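Local coordinates for 2OG-Fe dioxygenase family protein (Methylibium petroleiphilum, PDB 3PL0) that probably acts as an iron-dependent dioxygenase of the cupin clan, built on a double-stranded beta-helix fold, at residues A[88-101]-A[244-254]. Numbering follows the deposited sequence.
Sequences RAHWQPTTYNALHG and TYRSGGFQAPA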
ATOM      1  N   ARG A  88       7.442 -12.872   9.789  1.00 40.80           N
ATOM      2  CA  ARG A  88       6.414 -13.880   9.617  1.00 42.13           C
ATOM      3  C   ARG A  88       5.982 -13.953   8.173  1.00 44.26           C
ATOM      4  O   ARG A  88       6.266 -13.058   7.387  1.00 42.17           O
ATOM      5  CB  ARG A  88       5.207 -13.605  10.533  1.00 43.46           C
ATOM      6  CG  ARG A  88       4.508 -12.267  10.291  1.00 41.53           C
ATOM      7  CD  ARG A  88       3.262 -12.096  11.119  1.00 40.46           C
ATOM      8  NE  ARG A  88       2.150 -12.961  10.688  1.00 40.83           N
ATOM      9  CZ  ARG A  88       1.417 -12.802   9.576  1.00 50.41           C
ATOM     10  NH1 ARG A  88       1.654 -11.792   8.723  1.00 43.71           N
ATOM     11  NH2 ARG A  88       0.409 -13.664   9.305  1.00 51.76           N
ATOM     12  N   ALA A  89       5.279 -15.027   7.838  1.00 43.61           N
ATOM     13  CA  ALA A  89       4.825 -15.250   6.489  1.00 43.04           C
ATOM     14  C   ALA A  89       3.576 -14.447   6.160  1.00 42.89           C
ATOM     15  O   ALA A  89       2.806 -14.056   7.046  1.00 42.17           O
ATOM     16  CB  ALA A  89       4.559 -16.729   6.280  1.00 43.45           C
ATOM     17  N   HIS A  90       3.368 -14.238   4.866  1.00 39.63           N
ATOM     18  CA  HIS A  90       2.228 -13.530   4.391  1.00 39.59           C
ATOM     19  C   HIS A  90       1.263 -14.584   3.834  1.00 40.88           C
ATOM     20  O   HIS A  90       1.683 -15.397   3.028  1.00 41.60           O
ATOM     21  CB  HIS A  90       2.637 -12.500   3.327  1.00 33.28           C
ATOM     22  CG  HIS A  90       1.463 -11.817   2.707  1.00 34.68           C
ATOM     23  ND1 HIS A  90       0.656 -10.943   3.406  1.00 40.52           N
ATOM     24  CD2 HIS A  90       0.905 -11.946   1.486  1.00 35.95           C
ATOM     25  CE1 HIS A  90      -0.336 -10.548   2.631  1.00 35.47           C
ATOM     26  NE2 HIS A  90      -0.203 -11.133   1.454  1.00 41.43           N
ATOM     27  N   TRP A  91      -0.004 -14.573   4.271  1.00 40.36           N
ATOM     28  CA  TRP A  91      -1.000 -15.550   3.851  1.00 39.39           C
ATOM     29  C   TRP A  91      -1.730 -15.117   2.580  1.00 38.10           C
ATOM     30  O   TRP A  91      -2.154 -13.985   2.469  1.00 39.23           O
ATOM     31  CB  TRP A  91      -2.039 -15.790   4.991  1.00 42.26           C
ATOM     32  CG  TRP A  91      -2.840 -17.096   4.894  1.00 40.43           C
ATOM     33  CD1 TRP A  91      -2.395 -18.278   4.403  1.00 51.16           C
ATOM     34  CD2 TRP A  91      -4.210 -17.329   5.307  1.00 41.45           C
ATOM     35  NE1 TRP A  91      -3.385 -19.222   4.457  1.00 43.23           N
ATOM     36  CE2 TRP A  91      -4.512 -18.668   5.007  1.00 46.21           C
ATOM     37  CE3 TRP A  91      -5.216 -16.519   5.870  1.00 43.58           C
ATOM     38  CZ2 TRP A  91      -5.784 -19.256   5.293  1.00 37.93           C
ATOM     39  CZ3 TRP A  91      -6.473 -17.095   6.163  1.00 41.55           C
ATOM     40  CH2 TRP A  91      -6.738 -18.457   5.865  1.00 41.75           C
ATOM     41  N   GLN A  92      -1.904 -16.045   1.651  1.00 37.60           N
ATOM     42  CA  GLN A  92      -2.553 -15.789   0.358  1.00 42.40           C
ATOM     43  C   GLN A  92      -3.540 -16.954   0.047  1.00 43.71           C
ATOM     44  O   GLN A  92      -3.323 -17.745  -0.905  1.00 42.60           O
ATOM     45  CB  GLN A  92      -1.490 -15.685  -0.765  1.00 41.23           C
ATOM     46  CG  GLN A  92      -0.805 -14.335  -0.880  1.00 53.88           C
ATOM     47  CD  GLN A  92       0.539 -14.364  -1.652  1.00 49.07           C
ATOM     48  OE1 GLN A  92       1.436 -13.566  -1.367  1.00 53.12           O
ATOM     49  NE2 GLN A  92       0.685 -15.299  -2.581  1.00 51.02           N
ATOM     50  N   PRO A  93      -4.621 -17.071   0.850  1.00 41.87           N
ATOM     51  CA  PRO A  93      -5.635 -18.089   0.569  1.00 41.78           C
ATOM     52  C   PRO A  93      -6.338 -17.697  -0.716  1.00 43.31           C
ATOM     53  O   PRO A  93      -6.279 -16.513  -1.087  1.00 44.37           O
ATOM     54  CB  PRO A  93      -6.572 -17.951   1.740  1.00 44.11           C
ATOM     55  CG  PRO A  93      -6.394 -16.475   2.207  1.00 45.20           C
ATOM     56  CD  PRO A  93      -4.946 -16.242   2.024  1.00 40.80           C
ATOM     57  N   THR A  94      -6.984 -18.628  -1.412  1.00 41.56           N
ATOM     58  CA  THR A  94      -7.668 -18.254  -2.657  1.00 40.70           C
ATOM     59  C   THR A  94      -8.931 -17.465  -2.354  1.00 43.61           C
ATOM     60  O   THR A  94      -9.505 -16.868  -3.276  1.00 43.58           O
ATOM     61  CB  THR A  94      -8.085 -19.464  -3.570  1.00 42.18           C
ATOM     62  OG1 THR A  94      -9.103 -20.254  -2.926  1.00 44.79           O
ATOM     63  CG2 THR A  94      -6.891 -20.349  -3.947  1.00 40.45           C
ATOM     64  N   THR A  95      -9.395 -17.471  -1.091  1.00 39.34           N
ATOM     65  CA  THR A  95     -10.564 -16.691  -0.760  1.00 36.68           C
ATOM     66  C   THR A  95     -10.413 -16.215   0.642  1.00 36.68           C
ATOM     67  O   THR A  95      -9.869 -16.930   1.508  1.00 34.88           O
ATOM     68  CB  THR A  95     -11.869 -17.541  -0.932  1.00 41.94           C
ATOM     69  OG1 THR A  95     -13.024 -16.814  -0.466  1.00 44.28           O
ATOM     70  CG2 THR A  95     -11.769 -18.888  -0.173  1.00 36.68           C
ATOM     71  N   TYR A  96     -10.940 -15.022   0.910  1.00 35.17           N
ATOM     72  CA  TYR A  96     -11.013 -14.540   2.284  1.00 38.06           C
ATOM     73  C   TYR A  96     -12.070 -15.246   3.128  1.00 36.49           C
ATOM     74  O   TYR A  96     -12.196 -14.985   4.301  1.00 38.32           O
ATOM     75  CB  TYR A  96     -11.147 -13.017   2.309  1.00 41.02           C
ATOM     76  CG  TYR A  96      -9.942 -12.402   1.660  1.00 42.24           C
ATOM     77  CD1 TYR A  96      -8.661 -12.630   2.180  1.00 49.00           C
ATOM     78  CD2 TYR A  96     -10.063 -11.640   0.500  1.00 45.39           C
ATOM     79  CE1 TYR A  96      -7.543 -12.084   1.569  1.00 50.08           C
ATOM     80  CE2 TYR A  96      -8.967 -11.102  -0.105  1.00 46.63           C
ATOM     81  CZ  TYR A  96      -7.702 -11.324   0.433  1.00 50.88           C
ATOM     82  OH  TYR A  96      -6.587 -10.789  -0.176  1.00 56.93           O
ATOM     83  N   ASN A  97     -12.789 -16.184   2.538  1.00 36.46           N
ATOM     84  CA  ASN A  97     -13.615 -17.121   3.317  1.00 38.71           C
ATOM     85  C   ASN A  97     -12.832 -18.295   3.910  1.00 38.24           C
ATOM     86  O   ASN A  97     -13.433 -19.147   4.580  1.00 36.90           O
ATOM     87  CB  ASN A  97     -14.712 -17.701   2.410  1.00 41.42           C
ATOM     88  CG  ASN A  97     -15.735 -16.668   2.018  1.00 44.19           C
ATOM     89  OD1 ASN A  97     -15.990 -15.748   2.770  1.00 44.11           O
ATOM     90  ND2 ASN A  97     -16.302 -16.808   0.829  1.00 46.69           N
ATOM     91  N   ALA A  98     -11.532 -18.375   3.601  1.00 32.22           N
ATOM     92  CA  ALA A  98     -10.697 -19.479   4.022  1.00 33.90           C
ATOM     93  C   ALA A  98     -10.461 -19.422   5.525  1.00 33.43           C
ATOM     94  O   ALA A  98     -10.290 -18.355   6.104  1.00 34.56           O
ATOM     95  CB  ALA A  98      -9.355 -19.492   3.250  1.00 35.41           C
ATOM     96  N   LEU A  99     -10.527 -20.582   6.152  1.00 36.15           N
ATOM     97  CA  LEU A  99     -10.268 -20.759   7.567  1.00 34.14           C
ATOM     98  C   LEU A  99      -8.893 -21.380   7.758  1.00 37.94           C
ATOM     99  O   LEU A  99      -8.255 -21.132   8.760  1.00 37.01           O
ATOM    100  CB  LEU A  99     -11.291 -21.703   8.164  1.00 34.50           C
ATOM    101  CG  LEU A  99     -12.703 -21.188   8.193  1.00 35.23           C
ATOM    102  CD1 LEU A  99     -13.547 -22.222   8.872  1.00 30.79           C
ATOM    103  CD2 LEU A  99     -12.752 -19.830   8.912  1.00 34.86           C
ATOM    104  N   HIS A 100      -8.436 -22.163   6.780  1.00 36.93           N
ATOM    105  CA  HIS A 100      -7.231 -22.971   6.930  1.00 39.54           C
ATOM    106  C   HIS A 100      -6.685 -23.287   5.537  1.00 40.14           C
ATOM    107  O   HIS A 100      -7.394 -23.161   4.541  1.00 34.64           O
ATOM    108  CB  HIS A 100      -7.620 -24.244   7.687  1.00 40.93           C
ATOM    109  CG  HIS A 100      -6.518 -25.235   7.895  1.00 44.17           C
ATOM    110  ND1 HIS A 100      -6.092 -26.093   6.905  1.00 40.84           N
ATOM    111  CD2 HIS A 100      -5.817 -25.566   9.006  1.00 52.36           C
ATOM    112  CE1 HIS A 100      -5.161 -26.892   7.391  1.00 49.47           C
ATOM    113  NE2 HIS A 100      -4.974 -26.594   8.663  1.00 45.78           N
ATOM    114  N   GLY A 101      -5.407 -23.662   5.473  1.00 43.30           N
ATOM    115  CA  GLY A 101      -4.794 -24.020   4.197  1.00 44.55           C
ATOM    116  C   GLY A 101      -4.364 -22.767   3.455  1.00 43.71           C
ATOM    117  O   GLY A 101      -4.091 -21.749   4.085  1.00 46.13           O
ATOM    118  N   THR A 244      -1.082  -2.575   5.284  1.00 22.06           N
ATOM    119  CA  THR A 244      -2.378  -3.078   5.589  1.00 22.19           C
ATOM    120  C   THR A 244      -2.597  -3.027   7.094  1.00 27.06           C
ATOM    121  O   THR A 244      -1.682  -3.300   7.888  1.00 24.82           O
ATOM    122  CB  THR A 244      -2.586  -4.505   5.068  1.00 25.49           C
ATOM    123  OG1 THR A 244      -1.691  -5.388   5.731  1.00 27.56           O
ATOM    124  CG2 THR A 244      -2.370  -4.570   3.576  1.00 26.21           C
ATOM    125  N   TYR A 245      -3.818  -2.691   7.476  1.00 27.18           N
ATOM    126  CA  TYR A 245      -4.207  -2.638   8.867  1.00 27.10           C
ATOM    127  C   TYR A 245      -5.369  -3.596   9.097  1.00 29.11           C
ATOM    128  O   TYR A 245      -6.401  -3.546   8.385  1.00 27.71           O
ATOM    129  CB  TYR A 245      -4.633  -1.208   9.238  1.00 28.81           C
ATOM    130  CG  TYR A 245      -3.502  -0.204   9.226  1.00 25.09           C
ATOM    131  CD1 TYR A 245      -2.903   0.176   8.022  1.00 27.31           C
ATOM    132  CD2 TYR A 245      -3.036   0.361  10.409  1.00 24.84           C
ATOM    133  CE1 TYR A 245      -1.859   1.076   8.000  1.00 27.81           C
ATOM    134  CE2 TYR A 245      -2.005   1.275  10.409  1.00 27.27           C
ATOM    135  CZ  TYR A 245      -1.398   1.619   9.197  1.00 26.70           C
ATOM    136  OH  TYR A 245      -0.374   2.527   9.210  1.00 30.36           O
ATOM    137  N   ARG A 246      -5.231  -4.435  10.122  1.00 28.27           N
ATOM    138  CA  ARG A 246      -6.247  -5.435  10.419  1.00 27.20           C
ATOM    139  C   ARG A 246      -6.495  -5.545  11.926  1.00 30.35           C
ATOM    140  O   ARG A 246      -5.538  -5.568  12.712  1.00 27.27           O
ATOM    141  CB  ARG A 246      -5.809  -6.775   9.845  1.00 29.35           C
ATOM    142  CG  ARG A 246      -6.912  -7.880   9.889  1.00 30.09           C
ATOM    143  CD  ARG A 246      -6.535  -9.065   9.013  1.00 34.81           C
ATOM    144  NE  ARG A 246      -7.664  -9.975   8.872  1.00 36.12           N
ATOM    145  CZ  ARG A 246      -7.993 -10.901   9.771  1.00 44.48           C
ATOM    146  NH1 ARG A 246      -7.281 -11.049  10.875  1.00 45.21           N
ATOM    147  NH2 ARG A 246      -9.045 -11.670   9.578  1.00 46.90           N
ATOM    148  N   SER A 247      -7.779  -5.587  12.302  1.00 29.94           N
ATOM    149  CA  SER A 247      -8.229  -5.838  13.668  1.00 31.44           C
ATOM    150  C   SER A 247      -8.158  -7.315  13.987  1.00 32.31           C
ATOM    151  O   SER A 247      -8.349  -8.121  13.100  1.00 31.25           O
ATOM    152  CB  SER A 247      -9.694  -5.427  13.790  1.00 31.76           C
ATOM    153  OG  SER A 247     -10.131  -5.568  15.130  1.00 35.51           O
ATOM    154  N   GLY A 248      -7.907  -7.666  15.251  1.00 35.21           N
ATOM    155  CA  GLY A 248      -7.994  -9.054  15.739  1.00 37.42           C
ATOM    156  C   GLY A 248      -6.673  -9.808  15.626  1.00 38.72           C
ATOM    157  O   GLY A 248      -6.175 -10.409  16.590  1.00 40.35           O
ATOM    158  N   GLY A 249      -6.079  -9.765  14.452  1.00 36.83           N
ATOM    159  CA  GLY A 249      -4.751 -10.321  14.263  1.00 34.80           C
ATOM    160  C   GLY A 249      -4.337 -10.139  12.817  1.00 35.25           C
ATOM    161  O   GLY A 249      -5.107  -9.625  11.986  1.00 33.08           O
ATOM    162  N   PHE A 250      -3.149 -10.610  12.500  1.00 34.00           N
ATOM    163  CA  PHE A 250      -2.743 -10.717  11.085  1.00 36.33           C
ATOM    164  C   PHE A 250      -3.605 -11.756  10.385  1.00 40.36           C
ATOM    165  O   PHE A 250      -4.035 -12.724  11.018  1.00 41.27           O
ATOM    166  CB  PHE A 250      -1.288 -11.130  10.984  1.00 33.76           C
ATOM    167  CG  PHE A 250      -0.364 -10.164  11.572  1.00 38.78           C
ATOM    168  CD1 PHE A 250      -0.109  -8.958  10.927  1.00 36.74           C
ATOM    169  CD2 PHE A 250       0.238 -10.413  12.781  1.00 40.08           C
ATOM    170  CE1 PHE A 250       0.755  -8.044  11.474  1.00 34.45           C
ATOM    171  CE2 PHE A 250       1.108  -9.500  13.319  1.00 38.04           C
ATOM    172  CZ  PHE A 250       1.355  -8.296  12.666  1.00 39.01           C
ATOM    173  N   GLN A 251      -3.867 -11.562   9.087  1.00 40.93           N
ATOM    174  CA  GLN A 251      -4.471 -12.614   8.274  1.00 42.42           C
ATOM    175  C   GLN A 251      -3.558 -13.820   8.412  1.00 42.56           C
ATOM    176  O   GLN A 251      -2.336 -13.718   8.217  1.00 42.76           O
ATOM    177  CB  GLN A 251      -4.574 -12.215   6.778  1.00 44.00           C
ATOM    178  CG  GLN A 251      -5.921 -11.674   6.303  1.00 44.95           C
ATOM    179  CD  GLN A 251      -7.005 -12.728   6.157  1.00 54.86           C
ATOM    180  OE1 GLN A 251      -6.759 -13.908   6.385  1.00 65.29           O
ATOM    181  NE2 GLN A 251      -8.231 -12.298   5.792  1.00 57.86           N
ATOM    182  N   ALA A 252      -4.135 -14.959   8.786  1.00 41.98           N
ATOM    183  CA  ALA A 252      -3.356 -16.169   8.950  1.00 41.52           C
ATOM    184  C   ALA A 252      -4.287 -17.384   9.057  1.00 43.18           C
ATOM    185  O   ALA A 252      -5.425 -17.277   9.542  1.00 42.84           O
ATOM    186  CB  ALA A 252      -2.429 -16.075  10.189  1.00 43.75           C
ATOM    187  N   PRO A 253      -3.806 -18.543   8.592  1.00 46.47           N
ATOM    188  CA  PRO A 253      -4.554 -19.791   8.815  1.00 50.29           C
ATOM    189  C   PRO A 253      -4.703 -20.049  10.307  1.00 53.17           C
ATOM    190  O   PRO A 253      -3.838 -19.646  11.095  1.00 49.90           O
ATOM    191  CB  PRO A 253      -3.668 -20.859   8.175  1.00 49.76           C
ATOM    192  CG  PRO A 253      -2.296 -20.299   8.288  1.00 50.89           C
ATOM    193  CD  PRO A 253      -2.431 -18.802   8.131  1.00 44.17           C
ATOM    194  N   ALA A 254      -5.838 -20.651  10.662  1.00 57.79           N
ATOM    195  CA  ALA A 254      -6.161 -21.026  12.039  1.00 61.78           C
ATOM    196  C   ALA A 254      -5.223 -22.145  12.489  1.00 63.74           C
ATOM    197  O   ALA A 254      -4.950 -23.106  11.755  1.00 61.78           O
ATOM    198  CB  ALA A 254      -7.641 -21.470  12.157  1.00 59.99           C
ATOM    199  OXT ALA A 254      -4.701 -22.070  13.603  1.00 66.74           O
TER
HETATM  200  O   HOH W   1      -1.219 -12.361   6.154  1.00 42.64           O
HETATM  201  O   HOH W   2      -8.410 -17.880   9.284  1.00 58.27           O
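Arg88 lays its guanidinium flat on the ring of Phe250, planes 12° apart and centres 4.5 Å apart, on the C-terminal tail that follows strand 237-246 of the double-stranded beta-helix (cupin) fold and crosses residues 88-101. The arginine chain, bent at chi3 (-71°), sets CD over the same ring face as a CH-pi contact, while NH2 gives a weak bond to Gln251 O. Phe250 also meets Tyr143 edge-to-face, which ties the stack to strand 141-152. Strand 90-92, paired with 103-105, brings in Trp91, whose backbone N reaches Gln251 O through a water. With CG anti to its backbone N, the indole is laid along the tail, flat against Pro253: Pro253 CD sits 3.5 Å from the centroid of the five-membered ring, almost on its normal, and Ala252 C covers the same face nearer the rim. Pro93 CD closes on the opposite face, so the indole is sandwiched between two prolines. At the benzene edge Gln251 OE1 comes within 3.1 Å of Trp91 CE3; the other end of that amide, NE2, bonds Gly169 O. Tyr96, in the type I turn from Thr95 to Ala98, places CD1 3.7 Å from Gln251 NE2, ring and amide planes about midway between parallel and perpendicular. Beyond the turn, Leu99 O accepts a nearly straight bond from Ala254 N (3.1 Å, 167°), fastening the chain end to the loop. Next to it the backbone of His100 passes Pro253. Gly101 O accepts a hydrogen bond from the indole N-H, Trp91 NE1, at 2.7 Å. Replacing Trp91 with an alanine would probably open a gap between Pro93 and Pro253 and leave Gly101 O without its indole donor, which it now meets in the plane of the ring.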